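Local coordinates for protein leucine aminopeptidase (PDB 3TC8) that binds zinc and is probably an exopeptidase of the M28 family, perhaps acting as an aminopeptidase or a glutaminyl-peptide cyclotransferase, at residues 23-28 / 290-295; 66-71 / 82-87; 120-125 / 279-284; 225-230 / 237-242. All coordinates share one frame; numbering follows the deposited sequence.

Contact 1 of 4, residues 23-28 / 290-295; sequences NADSAY and IDRETL
Tyr28 OH gives its proton to a water 2.7 Å away, which donates on to Ile290 O, and takes a second, weak bond from a water held by Arg292 NH1. The guanidinium lies flat on Tyr28: Arg292 CZ sits 3.8 Å from the ring centroid, with the planes 16° apart, so the pair is both stacked and cation-pi. Tyr28 CG is anti to the backbone N (chi1 -178°), which carries the ring across to the second helix. Ile290 O sits at the ring edge in plane, while Ile290 CG2 lies off the face away from Arg292, 3.8 Å from Tyr28 CD2. Asp25 OD1, in the conformer given, makes a salt bridge to Arg292 NE at 2.9 Å; its hydrogen bond is weak (125°), and the two planes stand steeply to each other. Replacing Tyr28 by an alanine would probably strip the guanidinium of its flat support and let it turn, leaving it to the weak Asp25 bond and its waters. Leu295 CD1 packs 4.2 Å from Tyr28 CB. The contact thus joins the N-terminal turns of helices 24-36 and 292-308, capped by Asn23 and Asp291, while Ala27 and Ile290 also touch helix 125-144.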
loop_
_atom_site.group_PDB
_atom_site.type_symbol
_atom_site.label_atom_id
_atom_site.label_comp_id
_atom_site.label_asym_id
_atom_site.label_seq_id
_atom_site.Cartn_x
_atom_site.Cartn_y
_atom_site.Cartn_z
ATOM N N ASN A 23 10.107 6.639 12.543
ATOM C CA ASN A 23 10.253 5.781 13.710
ATOM C C ASN A 23 9.729 4.400 13.356
ATOM O O ASN A 23 8.504 4.179 13.267
ATOM C CB ASN A 23 9.483 6.415 14.878
ATOM C CG ASN A 23 9.590 5.666 16.173
ATOM O OD1 ASN A 23 9.620 4.469 16.224
ATOM N ND2 ASN A 23 9.443 6.412 17.252
ATOM N N ALA A 24 10.645 3.456 13.143
ATOM C CA ALA A 24 10.256 2.125 12.705
ATOM C C ALA A 24 9.516 1.357 13.797
ATOM O O ALA A 24 8.655 0.528 13.467
ATOM C CB ALA A 24 11.446 1.356 12.205
ATOM N N ASP A 25 9.816 1.586 15.072
ATOM C CA ASP A 25 9.067 0.979 16.177
ATOM C C ASP A 25 7.617 1.382 16.079
ATOM O O ASP A 25 6.701 0.582 16.288
ATOM C CB ASP A 25 9.570 1.449 17.557
ATOM C CG ASP A 25 10.851 0.756 18.012
ATOM O OD1 ASP A 25 11.260 -0.297 17.466
ATOM O OD2 ASP A 25 11.440 1.283 18.993
ATOM N N SER A 26 7.385 2.653 15.827
ATOM C CA SER A 26 6.065 3.176 15.654
ATOM C C SER A 26 5.326 2.573 14.461
ATOM O O SER A 26 4.163 2.162 14.569
ATOM C CB SER A 26 6.122 4.699 15.545
ATOM O OG SER A 26 4.880 5.255 15.130
ATOM N N ALA A 27 6.017 2.519 13.328
ATOM C CA ALA A 27 5.416 1.883 12.167
ATOM C C ALA A 27 5.031 0.428 12.476
ATOM O O ALA A 27 3.968 -0.040 12.075
ATOM C CB ALA A 27 6.371 1.967 10.982
ATOM N N TYR A 28 5.935 -0.299 13.116
ATOM C CA TYR A 28 5.661 -1.681 13.475
ATOM C C TYR A 28 4.398 -1.793 14.329
ATOM O O TYR A 28 3.534 -2.636 14.092
ATOM C CB TYR A 28 6.872 -2.242 14.218
ATOM C CG TYR A 28 6.748 -3.684 14.617
ATOM C CD1 TYR A 28 6.025 -4.084 15.727
ATOM C CD2 TYR A 28 7.379 -4.658 13.859
ATOM C CE1 TYR A 28 5.949 -5.466 16.046
ATOM C CE2 TYR A 28 7.302 -6.016 14.167
ATOM C CZ TYR A 28 6.586 -6.399 15.240
ATOM O OH TYR A 28 6.498 -7.761 15.560
ATOM N N ILE A 290 7.280 -9.471 10.037
ATOM C CA ILE A 290 7.411 -8.036 9.979
ATOM C C ILE A 290 8.677 -7.616 10.692
ATOM O O ILE A 290 8.976 -8.103 11.781
ATOM C CB ILE A 290 6.152 -7.359 10.537
ATOM C CG1 ILE A 290 4.891 -7.865 9.777
ATOM C CG2 ILE A 290 6.249 -5.822 10.469
ATOM C CD1 ILE A 290 4.867 -7.578 8.278
ATOM N N ASP A 291 9.404 -6.696 10.067
ATOM C CA ASP A 291 10.753 -6.352 10.484
ATOM C C ASP A 291 10.946 -4.847 10.484
ATOM O O ASP A 291 10.694 -4.177 9.476
ATOM C CB ASP A 291 11.729 -7.036 9.543
ATOM C CG ASP A 291 13.108 -6.867 9.940
ATOM O OD1 ASP A 291 13.714 -5.844 9.544
ATOM O OD2 ASP A 291 13.634 -7.767 10.617
ATOM N N ARG A 292 11.390 -4.295 11.610
ATOM C CA ARG A 292 11.596 -2.876 11.755
ATOM C C ARG A 292 12.637 -2.343 10.768
ATOM O O ARG A 292 12.519 -1.206 10.331
ATOM C CB ARG A 292 11.981 -2.554 13.183
ATOM C CG ARG A 292 10.863 -2.694 14.143
ATOM C CD ARG A 292 11.354 -2.751 15.583
ATOM N NE ARG A 292 10.270 -2.834 16.570
ATOM C CZ ARG A 292 9.667 -3.948 16.927
ATOM N NH1 ARG A 292 10.010 -5.102 16.376
ATOM N NH2 ARG A 292 8.743 -3.920 17.874
ATOM N N GLU A 293 13.682 -3.105 10.505
ATOM C CA GLU A 293 14.714 -2.614 9.599
ATOM C C GLU A 293 14.157 -2.443 8.178
ATOM O O GLU A 293 14.504 -1.487 7.486
ATOM C CB GLU A 293 15.964 -3.492 9.656
ATOM C CG GLU A 293 16.865 -3.272 10.886
ATOM C CD GLU A 293 16.170 -3.422 12.233
ATOM O OE1 GLU A 293 15.969 -2.395 12.948
ATOM O OE2 GLU A 293 15.852 -4.574 12.612
ATOM N N THR A 294 13.304 -3.376 7.734
ATOM C CA THR A 294 12.697 -3.221 6.416
ATOM C C THR A 294 11.793 -1.994 6.384
ATOM O O THR A 294 11.836 -1.192 5.457
ATOM C CB THR A 294 11.886 -4.470 6.035
ATOM O OG1 THR A 294 12.749 -5.596 6.192
ATOM C CG2 THR A 294 11.355 -4.384 4.641
ATOM N N LEU A 295 10.916 -1.866 7.393
ATOM C CA LEU A 295 10.032 -0.715 7.441
ATOM C C LEU A 295 10.824 0.588 7.432
ATOM O O LEU A 295 10.420 1.530 6.777
ATOM C CB LEU A 295 9.158 -0.812 8.686
ATOM C CG LEU A 295 8.091 -1.894 8.723
ATOM C CD1 LEU A 295 7.498 -2.042 10.103
ATOM C CD2 LEU A 295 6.965 -1.635 7.689
HETATM O O HOH W 1 6.947 -1.532 18.181
HETATM O O HOH W 2 7.754 -9.505 13.896
HETATM O O HOH W 3 9.389 -7.849 17.179
#

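Contact 2 of 4, residues 66-71 / 82-87; sequences YQQEAI and ARNIIG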
loop_
_atom_site.group_PDB
_atom_site.type_symbol
_atom_site.label_atom_id
_atom_site.label_comp_id
_atom_site.label_asym_id
_atom_site.label_seq_id
_atom_site.Cartn_x
_atom_site.Cartn_y
_atom_site.Cartn_z
ATOM N N TYR A 66 -11.161 12.251 4.053
ATOM C CA TYR A 66 -12.323 11.867 3.263
ATOM C C TYR A 66 -12.501 10.373 3.343
ATOM O O TYR A 66 -11.544 9.650 3.191
ATOM C CB TYR A 66 -12.102 12.222 1.782
ATOM C CG TYR A 66 -11.686 13.580 1.424
ATOM C CD1 TYR A 66 -10.384 13.993 1.600
ATOM C CD2 TYR A 66 -12.551 14.444 0.800
ATOM C CE1 TYR A 66 -9.938 15.231 1.220
ATOM C CE2 TYR A 66 -12.140 15.717 0.416
ATOM C CZ TYR A 66 -10.822 16.091 0.610
ATOM O OH TYR A 66 -10.402 17.359 0.247
ATOM N N GLN A 67 -13.702 9.914 3.620
ATOM C CA GLN A 67 -14.009 8.499 3.636
ATOM C C GLN A 67 -14.933 8.195 2.481
ATOM O O GLN A 67 -16.096 8.589 2.520
ATOM C CB GLN A 67 -14.582 8.064 4.987
ATOM C CG GLN A 67 -13.592 8.325 6.135
ATOM C CD GLN A 67 -14.112 7.824 7.466
ATOM O OE1 GLN A 67 -14.421 6.672 7.593
ATOM N NE2 GLN A 67 -14.214 8.683 8.434
ATOM N N GLN A 68 -14.422 7.583 1.448
ATOM C CA GLN A 68 -15.172 7.351 0.246
ATOM C C GLN A 68 -15.804 5.965 0.325
ATOM O O GLN A 68 -15.103 4.997 0.222
ATOM C CB GLN A 68 -14.226 7.479 -0.928
ATOM C CG GLN A 68 -14.833 7.119 -2.246
ATOM C CD GLN A 68 -13.814 7.345 -3.378
ATOM O OE1 GLN A 68 -12.848 6.649 -3.488
ATOM N NE2 GLN A 68 -14.090 8.365 -4.209
ATOM N N GLU A 69 -17.102 5.923 0.558
ATOM C CA GLU A 69 -17.784 4.656 0.685
ATOM C C GLU A 69 -18.486 4.307 -0.613
ATOM O O GLU A 69 -19.150 5.150 -1.181
ATOM C CB GLU A 69 -18.774 4.713 1.839
ATOM C CG GLU A 69 -18.050 4.913 3.156
ATOM C CD GLU A 69 -18.932 5.030 4.324
ATOM O OE1 GLU A 69 -19.538 6.112 4.487
ATOM O OE2 GLU A 69 -18.980 4.075 5.111
ATOM N N ALA A 70 -18.379 3.065 -1.053
ATOM C CA ALA A 70 -19.000 2.629 -2.284
ATOM C C ALA A 70 -19.254 1.144 -2.190
ATOM O O ALA A 70 -18.465 0.408 -1.596
ATOM C CB ALA A 70 -18.106 2.904 -3.478
ATOM N N ILE A 71 -20.337 0.680 -2.806
ATOM C CA ILE A 71 -20.581 -0.748 -2.938
ATOM C C ILE A 71 -19.910 -1.246 -4.211
ATOM O O ILE A 71 -20.279 -0.808 -5.320
ATOM C CB ILE A 71 -22.088 -1.062 -2.934
ATOM C CG1 ILE A 71 -22.777 -0.339 -1.780
ATOM C CG2 ILE A 71 -22.312 -2.571 -2.841
ATOM C CD1 ILE A 71 -22.284 -0.876 -0.444
ATOM N N ALA A 82 -17.225 -1.124 0.618
ATOM C CA ALA A 82 -15.847 -0.645 0.540
ATOM C C ALA A 82 -15.733 0.786 1.051
ATOM O O ALA A 82 -16.684 1.585 0.990
ATOM C CB ALA A 82 -15.360 -0.744 -0.893
ATOM N N ARG A 83 -14.540 1.104 1.534
ATOM C CA ARG A 83 -14.247 2.413 2.077
ATOM C C ARG A 83 -12.788 2.747 1.789
ATOM O O ARG A 83 -11.876 2.173 2.374
ATOM C CB ARG A 83 -14.521 2.435 3.582
ATOM C CG ARG A 83 -14.125 3.720 4.229
ATOM C CD ARG A 83 -14.652 3.979 5.600
ATOM N NE ARG A 83 -14.474 2.826 6.498
ATOM C CZ ARG A 83 -14.581 2.876 7.824
ATOM N NH1 ARG A 83 -14.520 4.024 8.454
ATOM N NH2 ARG A 83 -14.655 1.759 8.490
ATOM N N ASN A 84 -12.567 3.650 0.836
ATOM C CA ASN A 84 -11.241 4.230 0.625
ATOM C C ASN A 84 -11.071 5.388 1.598
ATOM O O ASN A 84 -11.996 6.154 1.813
ATOM C CB ASN A 84 -11.067 4.733 -0.808
ATOM C CG ASN A 84 -11.190 3.661 -1.859
ATOM O OD1 ASN A 84 -10.676 2.553 -1.706
ATOM N ND2 ASN A 84 -11.814 4.017 -2.993
ATOM N N ILE A 85 -9.904 5.479 2.220
ATOM C CA ILE A 85 -9.643 6.481 3.239
ATOM C C ILE A 85 -8.541 7.393 2.763
ATOM O O ILE A 85 -7.443 6.946 2.488
ATOM C CB ILE A 85 -9.320 5.822 4.584
ATOM C CG1 ILE A 85 -10.416 4.844 5.022
ATOM C CG2 ILE A 85 -9.015 6.858 5.661
ATOM C CD1 ILE A 85 -10.050 3.917 6.141
ATOM N N ILE A 86 -8.858 8.684 2.674
ATOM C CA ILE A 86 -7.954 9.670 2.127
ATOM C C ILE A 86 -7.625 10.724 3.186
ATOM O O ILE A 86 -8.526 11.270 3.765
ATOM C CB ILE A 86 -8.556 10.399 0.895
ATOM C CG1 ILE A 86 -8.921 9.413 -0.215
ATOM C CG2 ILE A 86 -7.583 11.484 0.385
ATOM C CD1 ILE A 86 -10.324 9.020 -0.343
ATOM N N GLY A 87 -6.341 10.941 3.431
ATOM C CA GLY A 87 -5.898 12.031 4.301
ATOM C C GLY A 87 -5.062 12.993 3.540
ATOM O O GLY A 87 -4.008 12.664 3.020
#
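Gln67 runs alongside Arg83, both side chains pointing the same way from one face of the hairpin, and its CB lies 4.1 Å from Arg83 CD. The arginine chain bends at chi3 (48°), which turns its guanidinium so that NH1 donates to Gln67 OE1 at 2.8 Å; the acceptor lies within 2° of the guanidinium plane, and amide and guanidinium are nearly coplanar. Glu69, the direct cross-strand neighbour of Arg83, keeps its carboxylate farther off, with Glu69 OE2 4.9 Å from Arg83 NE. On the other face, Asn84 ND2 gives Gln68 OE1 an almost straight bond of 2.9 Å, although the two amide planes are strongly twisted against each other. Gln68 NE2 in turn donates to Asn185 O. Farther along this face Tyr66 CD1 rests 4.0 Å from Ile86 CG2.

The backbones form a regular antiparallel ladder, in which Tyr66-Ile86, Gln68-Asn84 and Ala70-Ala82 are the hydrogen-bonded pairs; Tyr66 N to Ile86 O measures 2.8 Å. A methionine in place of Arg83 would probably leave Gln67 OE1 without its donor and the carboxylate of Asp52 without its salt-bridge mate. Since the guanidinium also donates to Lys48 O, its charge and N-H groups are shared between the hairpin and helix 45-60, a polar link added beside the apolar packing of Ile85 on Leu54 and Leu58 of that helix.

Contact 3 of 4, residues 120-125 / 279-284; sequences TPLDGA and YWHTQK. With EDO (1,2-ethanediol), chain D.
The chain of Gln283 bends at chi2 (-74°), which folds its amide back toward residues 120-122, although its CB leaves the backbone pointing away from them. Gln283 NE2 thereby reaches Pro121 O at 2.9 Å; the acceptor lies in the amide plane, whereas the donor stands well above the carbonyl plane. The same NE2 is also bonded to Ser109 OG, and Thr120 CG2 lies beside it at 3.6 Å. Leu122 CG sits between its backbone N and carbonyl carbon (chi1 50°), which lays CD2 against His281 CA at 3.5 Å and close to Thr282 O. A water joins Asp123 N to Gln283 O.

Residues 279-282 make a type II beta turn, followed by an ST turn in which Thr282 OG1 accepts from Lys284 N. Tyr279 O takes bonds from both Thr282 N and Thr282 OG1, on one face of its carbonyl. This loop presents His281, which binds the zinc ion with Asp127 and Asp160 in the metal site of this M28-family protein. The rings of Trp280 and His281 lie face over face, Trp280 NE1 being 3.4 Å above the imidazole plane. That same NE1 donates nearly straight, at 169°, to O2 of a 1,2-ethanediol probably picked up from the crystallisation liquor, 2.8 Å away.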
loop_
_atom_site.group_PDB
_atom_site.type_symbol
_atom_site.label_atom_id
_atom_site.label_comp_id
_atom_site.label_asym_id
_atom_site.label_seq_id
_atom_site.Cartn_x
_atom_site.Cartn_y
_atom_site.Cartn_z
ATOM N N THR A 120 -9.692 -19.632 4.119
ATOM C CA THR A 120 -9.581 -18.918 5.393
ATOM C C THR A 120 -8.915 -17.562 5.207
ATOM O O THR A 120 -7.875 -17.473 4.565
ATOM C CB THR A 120 -8.743 -19.736 6.361
ATOM O OG1 THR A 120 -9.371 -21.010 6.548
ATOM C CG2 THR A 120 -8.623 -19.073 7.731
ATOM N N PRO A 121 -9.496 -16.481 5.717
ATOM C CA PRO A 121 -8.835 -15.172 5.633
ATOM C C PRO A 121 -7.489 -15.161 6.283
ATOM O O PRO A 121 -7.210 -15.871 7.260
ATOM C CB PRO A 121 -9.783 -14.238 6.403
ATOM C CG PRO A 121 -11.137 -14.895 6.230
ATOM C CD PRO A 121 -10.824 -16.378 6.354
ATOM N N LEU A 122 -6.597 -14.368 5.716
ATOM C CA LEU A 122 -5.250 -14.217 6.277
ATOM C C LEU A 122 -5.140 -12.899 7.041
ATOM O O LEU A 122 -5.913 -11.968 6.865
ATOM C CB LEU A 122 -4.207 -14.414 5.204
ATOM C CG LEU A 122 -4.333 -13.647 3.868
ATOM C CD1 LEU A 122 -3.957 -12.149 4.026
ATOM C CD2 LEU A 122 -3.518 -14.307 2.781
ATOM N N ASP A 123 -4.141 -12.838 7.918
ATOM C CA ASP A 123 -3.936 -11.655 8.751
ATOM C C ASP A 123 -3.526 -10.468 7.909
ATOM O O ASP A 123 -3.767 -9.328 8.284
ATOM C CB ASP A 123 -2.885 -11.910 9.804
ATOM C CG ASP A 123 -3.418 -12.621 11.039
ATOM O OD1 ASP A 123 -4.646 -12.681 11.258
ATOM O OD2 ASP A 123 -2.535 -13.069 11.845
ATOM N N GLY A 124 -2.850 -10.703 6.808
ATOM C CA GLY A 124 -2.429 -9.655 5.933
ATOM C C GLY A 124 -1.513 -8.660 6.606
ATOM O O GLY A 124 -1.576 -7.449 6.361
ATOM N N ALA A 125 -0.594 -9.160 7.435
ATOM C CA ALA A 125 0.332 -8.283 8.134
ATOM C C ALA A 125 1.249 -7.587 7.119
ATOM O O ALA A 125 1.434 -6.365 7.218
ATOM C CB ALA A 125 1.178 -9.096 9.110
ATOM N N TYR A 279 5.395 -16.503 1.970
ATOM C CA TYR A 279 4.174 -16.516 2.733
ATOM C C TYR A 279 3.023 -15.777 2.075
ATOM O O TYR A 279 1.930 -15.707 2.661
ATOM C CB TYR A 279 4.465 -15.968 4.148
ATOM C CG TYR A 279 5.152 -14.621 4.124
ATOM C CD1 TYR A 279 4.434 -13.453 3.908
ATOM C CD2 TYR A 279 6.512 -14.527 4.349
ATOM C CE1 TYR A 279 5.067 -12.210 3.883
ATOM C CE2 TYR A 279 7.155 -13.304 4.287
ATOM C CZ TYR A 279 6.437 -12.156 4.060
ATOM O OH TYR A 279 7.137 -10.965 4.062
ATOM N N TRP A 280 3.220 -15.229 0.894
ATOM C CA TRP A 280 2.183 -14.482 0.192
ATOM C C TRP A 280 0.923 -15.342 -0.046
ATOM O O TRP A 280 1.013 -16.466 -0.542
ATOM C CB TRP A 280 2.723 -14.007 -1.148
ATOM C CG TRP A 280 1.740 -13.372 -2.055
ATOM C CD1 TRP A 280 1.187 -12.138 -1.942
ATOM C CD2 TRP A 280 1.201 -13.926 -3.247
ATOM N NE1 TRP A 280 0.393 -11.869 -2.989
ATOM C CE2 TRP A 280 0.355 -12.966 -3.804
ATOM C CE3 TRP A 280 1.352 -15.156 -3.908
ATOM C CZ2 TRP A 280 -0.324 -13.176 -5.029
ATOM C CZ3 TRP A 280 0.689 -15.363 -5.098
ATOM C CH2 TRP A 280 -0.112 -14.385 -5.640
ATOM N N HIS A 281 -0.210 -14.811 0.375
ATOM C CA HIS A 281 -1.496 -15.491 0.181
ATOM C C HIS A 281 -1.544 -16.872 0.872
ATOM O O HIS A 281 -2.194 -17.816 0.409
ATOM C CB HIS A 281 -1.922 -15.503 -1.299
ATOM C CG HIS A 281 -2.358 -14.147 -1.747
ATOM N ND1 HIS A 281 -2.949 -13.903 -2.963
ATOM C CD2 HIS A 281 -2.300 -12.947 -1.104
ATOM C CE1 HIS A 281 -3.215 -12.605 -3.057
ATOM N NE2 HIS A 281 -2.851 -12.006 -1.936
ATOM N N THR A 282 -0.849 -16.934 1.991
ATOM C CA THR A 282 -0.905 -18.067 2.903
ATOM C C THR A 282 -1.223 -17.593 4.307
ATOM O O THR A 282 -1.143 -16.395 4.628
ATOM C CB THR A 282 0.455 -18.820 2.994
ATOM O OG1 THR A 282 1.364 -18.121 3.875
ATOM C CG2 THR A 282 1.109 -19.091 1.650
ATOM N N GLN A 283 -1.541 -18.547 5.187
ATOM C CA GLN A 283 -1.750 -18.251 6.584
ATOM C C GLN A 283 -0.553 -17.664 7.294
ATOM O O GLN A 283 -0.738 -16.991 8.329
ATOM C CB GLN A 283 -2.212 -19.509 7.319
ATOM C CG GLN A 283 -3.673 -19.873 7.009
ATOM C CD GLN A 283 -4.636 -18.952 7.681
ATOM O OE1 GLN A 283 -4.818 -19.058 8.902
ATOM N NE2 GLN A 283 -5.249 -18.039 6.927
ATOM N N LYS A 284 0.631 -17.837 6.731
ATOM C CA LYS A 284 1.836 -17.291 7.338
ATOM C C LYS A 284 2.117 -15.829 7.017
ATOM O O LYS A 284 3.126 -15.307 7.478
ATOM C CB LYS A 284 3.030 -18.148 6.954
ATOM C CG LYS A 284 3.063 -19.451 7.700
ATOM C CD LYS A 284 4.322 -20.228 7.450
ATOM C CE LYS A 284 4.421 -21.520 8.250
ATOM N NZ LYS A 284 5.522 -22.394 7.698
HETATM C C1 EDO D . 0.508 -8.081 -4.584
HETATM O O1 EDO D . -0.705 -7.478 -5.028
HETATM C C2 EDO D . 0.311 -8.748 -3.232
HETATM O O2 EDO D . -0.982 -9.421 -3.092
HETATM O O HOH W 4 -2.951 -15.293 8.780
#

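Contact 4 of 4, residues 225-230 / 237-242; sequences MVWSAA and KYFINA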
loop_
_atom_site.group_PDB
_atom_site.type_symbol
_atom_site.label_atom_id
_atom_site.label_comp_id
_atom_site.label_asym_id
_atom_site.label_seq_id
_atom_site.Cartn_x
_atom_site.Cartn_y
_atom_site.Cartn_z
HETATM N N MSE A 225 14.669 8.359 -8.906
HETATM C CA MSE A 225 14.794 9.261 -7.776
HETATM C C MSE A 225 14.706 8.507 -6.452
HETATM O O MSE A 225 15.515 8.733 -5.549
HETATM C CB MSE A 225 13.673 10.277 -7.842
HETATM C CG MSE A 225 13.492 11.191 -6.612
HETATM SE SE MSE A 225 12.130 12.499 -6.740
HETATM C CE MSE A 225 10.606 11.328 -6.913
ATOM N N VAL A 226 13.738 7.605 -6.332
ATOM C CA VAL A 226 13.564 6.840 -5.118
ATOM C C VAL A 226 14.722 5.873 -4.868
ATOM O O VAL A 226 15.254 5.810 -3.759
ATOM C CB VAL A 226 12.167 6.105 -5.125
ATOM C CG1 VAL A 226 12.048 5.127 -3.957
ATOM C CG2 VAL A 226 11.069 7.139 -5.113
ATOM N N TRP A 227 15.141 5.122 -5.903
ATOM C CA TRP A 227 16.186 4.164 -5.715
ATOM C C TRP A 227 17.521 4.864 -5.429
ATOM O O TRP A 227 18.334 4.346 -4.651
ATOM C CB TRP A 227 16.301 3.205 -6.943
ATOM C CG TRP A 227 15.531 1.900 -6.780
ATOM C CD1 TRP A 227 16.098 0.684 -6.723
ATOM C CD2 TRP A 227 14.116 1.700 -6.524
ATOM N NE1 TRP A 227 15.143 -0.276 -6.482
ATOM C CE2 TRP A 227 13.921 0.327 -6.379
ATOM C CE3 TRP A 227 13.028 2.535 -6.474
ATOM C CZ2 TRP A 227 12.672 -0.233 -6.098
ATOM C CZ3 TRP A 227 11.779 1.994 -6.176
ATOM C CH2 TRP A 227 11.615 0.625 -6.022
ATOM N N SER A 228 17.762 6.016 -6.034
ATOM C CA SER A 228 18.978 6.771 -5.754
ATOM C C SER A 228 18.974 7.323 -4.341
ATOM O O SER A 228 19.996 7.284 -3.658
ATOM C CB SER A 228 19.112 7.913 -6.757
ATOM O OG SER A 228 19.484 7.409 -8.041
ATOM N N ALA A 229 17.848 7.849 -3.885
ATOM C CA ALA A 229 17.740 8.296 -2.490
ATOM C C ALA A 229 18.025 7.154 -1.528
ATOM O O ALA A 229 18.734 7.326 -0.543
ATOM C CB ALA A 229 16.374 8.952 -2.206
ATOM N N ALA A 230 17.446 5.987 -1.798
ATOM C CA ALA A 230 17.667 4.840 -0.931
ATOM C C ALA A 230 19.175 4.522 -0.862
ATOM O O ALA A 230 19.713 4.236 0.199
ATOM C CB ALA A 230 16.903 3.619 -1.474
ATOM N N LYS A 237 20.607 -2.446 0.122
ATOM C CA LYS A 237 20.341 -3.895 0.273
ATOM C C LYS A 237 18.855 -4.218 0.203
ATOM O O LYS A 237 18.487 -5.364 0.000
ATOM C CB LYS A 237 20.938 -4.462 1.520
ATOM C CG LYS A 237 20.298 -4.079 2.767
ATOM C CD LYS A 237 21.251 -4.392 3.914
ATOM C CE LYS A 237 20.576 -4.317 5.268
ATOM N NZ LYS A 237 19.858 -5.584 5.542
ATOM N N TYR A 238 18.014 -3.198 0.365
ATOM C CA TYR A 238 16.584 -3.298 0.175
ATOM C C TYR A 238 16.132 -2.823 -1.188
ATOM O O TYR A 238 15.338 -3.490 -1.834
ATOM C CB TYR A 238 15.811 -2.526 1.267
ATOM C CG TYR A 238 16.026 -3.072 2.646
ATOM C CD1 TYR A 238 15.315 -4.186 3.084
ATOM C CD2 TYR A 238 16.994 -2.556 3.477
ATOM C CE1 TYR A 238 15.543 -4.712 4.352
ATOM C CE2 TYR A 238 17.219 -3.087 4.741
ATOM C CZ TYR A 238 16.525 -4.180 5.154
ATOM O OH TYR A 238 16.781 -4.701 6.409
ATOM N N PHE A 239 16.596 -1.649 -1.621
ATOM C CA PHE A 239 16.258 -1.110 -2.928
ATOM C C PHE A 239 17.279 -1.567 -3.933
ATOM O O PHE A 239 18.295 -0.906 -4.164
ATOM C CB PHE A 239 16.160 0.413 -2.860
ATOM C CG PHE A 239 14.954 0.901 -2.106
ATOM C CD1 PHE A 239 14.946 0.995 -0.718
ATOM C CD2 PHE A 239 13.818 1.332 -2.776
ATOM C CE1 PHE A 239 13.833 1.443 -0.025
ATOM C CE2 PHE A 239 12.727 1.775 -2.104
ATOM C CZ PHE A 239 12.744 1.836 -0.745
ATOM N N ILE A 240 16.988 -2.694 -4.550
ATOM C CA ILE A 240 17.952 -3.387 -5.439
ATOM C C ILE A 240 18.007 -2.633 -6.761
ATOM O O ILE A 240 16.956 -2.328 -7.348
ATOM C CB ILE A 240 17.528 -4.834 -5.705
ATOM C CG1 ILE A 240 17.219 -5.573 -4.395
ATOM C CG2 ILE A 240 18.610 -5.551 -6.501
ATOM C CD1 ILE A 240 18.342 -5.608 -3.369
ATOM N N ASN A 241 19.217 -2.320 -7.231
ATOM C CA ASN A 241 19.399 -1.545 -8.435
ATOM C C ASN A 241 19.317 -2.448 -9.653
ATOM O O ASN A 241 20.322 -2.664 -10.362
ATOM C CB ASN A 241 20.746 -0.830 -8.389
ATOM C CG ASN A 241 20.807 0.355 -9.363
ATOM O OD1 ASN A 241 19.768 0.899 -9.798
ATOM N ND2 ASN A 241 22.035 0.772 -9.697
ATOM N N ALA A 242 18.142 -2.982 -9.890
ATOM C CA ALA A 242 17.893 -3.904 -10.950
ATOM C C ALA A 242 16.427 -3.900 -11.301
ATOM O O ALA A 242 15.576 -3.700 -10.434
ATOM C CB ALA A 242 18.368 -5.326 -10.613
HETATM O O HOH W 5 19.217 1.646 -4.632
#
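Phe239 CD2 stands over the face of the Trp227 indole, 3.7 Å from Trp227 CE2. The geometry is edge-to-face: the phenyl and the six-membered indole ring have centroids 5.0 Å apart and planes at 84°, a T-shaped pair. Over the five-membered ring the same residue adds a CH-pi contact, its CB lying 3.9 Å from that centroid and close to the ring normal. Phe239 CG is anti to its own carbonyl carbon (chi1 -71°), which sets the ring between the indole and Ala230. The Ala230 methyl presses obliquely on the phenyl, Ala230 CB to Phe239 CD1 3.4 Å, and Val226 CG1 meets Phe239 CE2 at 3.9 Å. These four buried residues make the tight part.

The side toward Asn241 is looser. Trp227 NE1 lies 2.9 Å from Ile240 O, yet the bond is bent to 125° and counts as weak; Phe209 O offers the same N-H another weak acceptor. Trp227 CD1 comes no nearer to Asn241 CA than 4.3 Å, and the exposed Asn241, in the conformer given, turns its amide oxygen to Lys211 NZ. Between the backbones a water donates to both Trp227 O and Phe239 O, so that it satisfies an acceptor on each segment.

The contact lies away from the zinc. It lays the short strand 239-240, paired through the backbone of Tyr238 and Ile240 with Phe209 of strand 209-211, against helix 213-233, while Val226, Trp227 and Phe239 also pack on strand 262-266 at the edge of the main sheet.

Overall arrangement
Contact 1 joins chain parts more than 260 residues apart, and the other three all lie between its segments. Contact 2 comes first and closes before contact 3 opens; contact 4 lies between the two segments of contact 3. Contacts 2 and 4 lie on opposite sides of the chain's centre, their centres 32 Å apart: contact 2 forms the hairpin at one edge of the six-stranded mixed sheet, whereas contact 4 packs near strand 262-266 at the other. Residues 290-294, at and just before the start of helix 292-308, touch both contact 3, Ile290 meeting Ala125 where a loop enters the helix of Asp127, and contact 4, Thr294 meeting Tyr238. The other loop of contact 3 carries the zinc ligand His281.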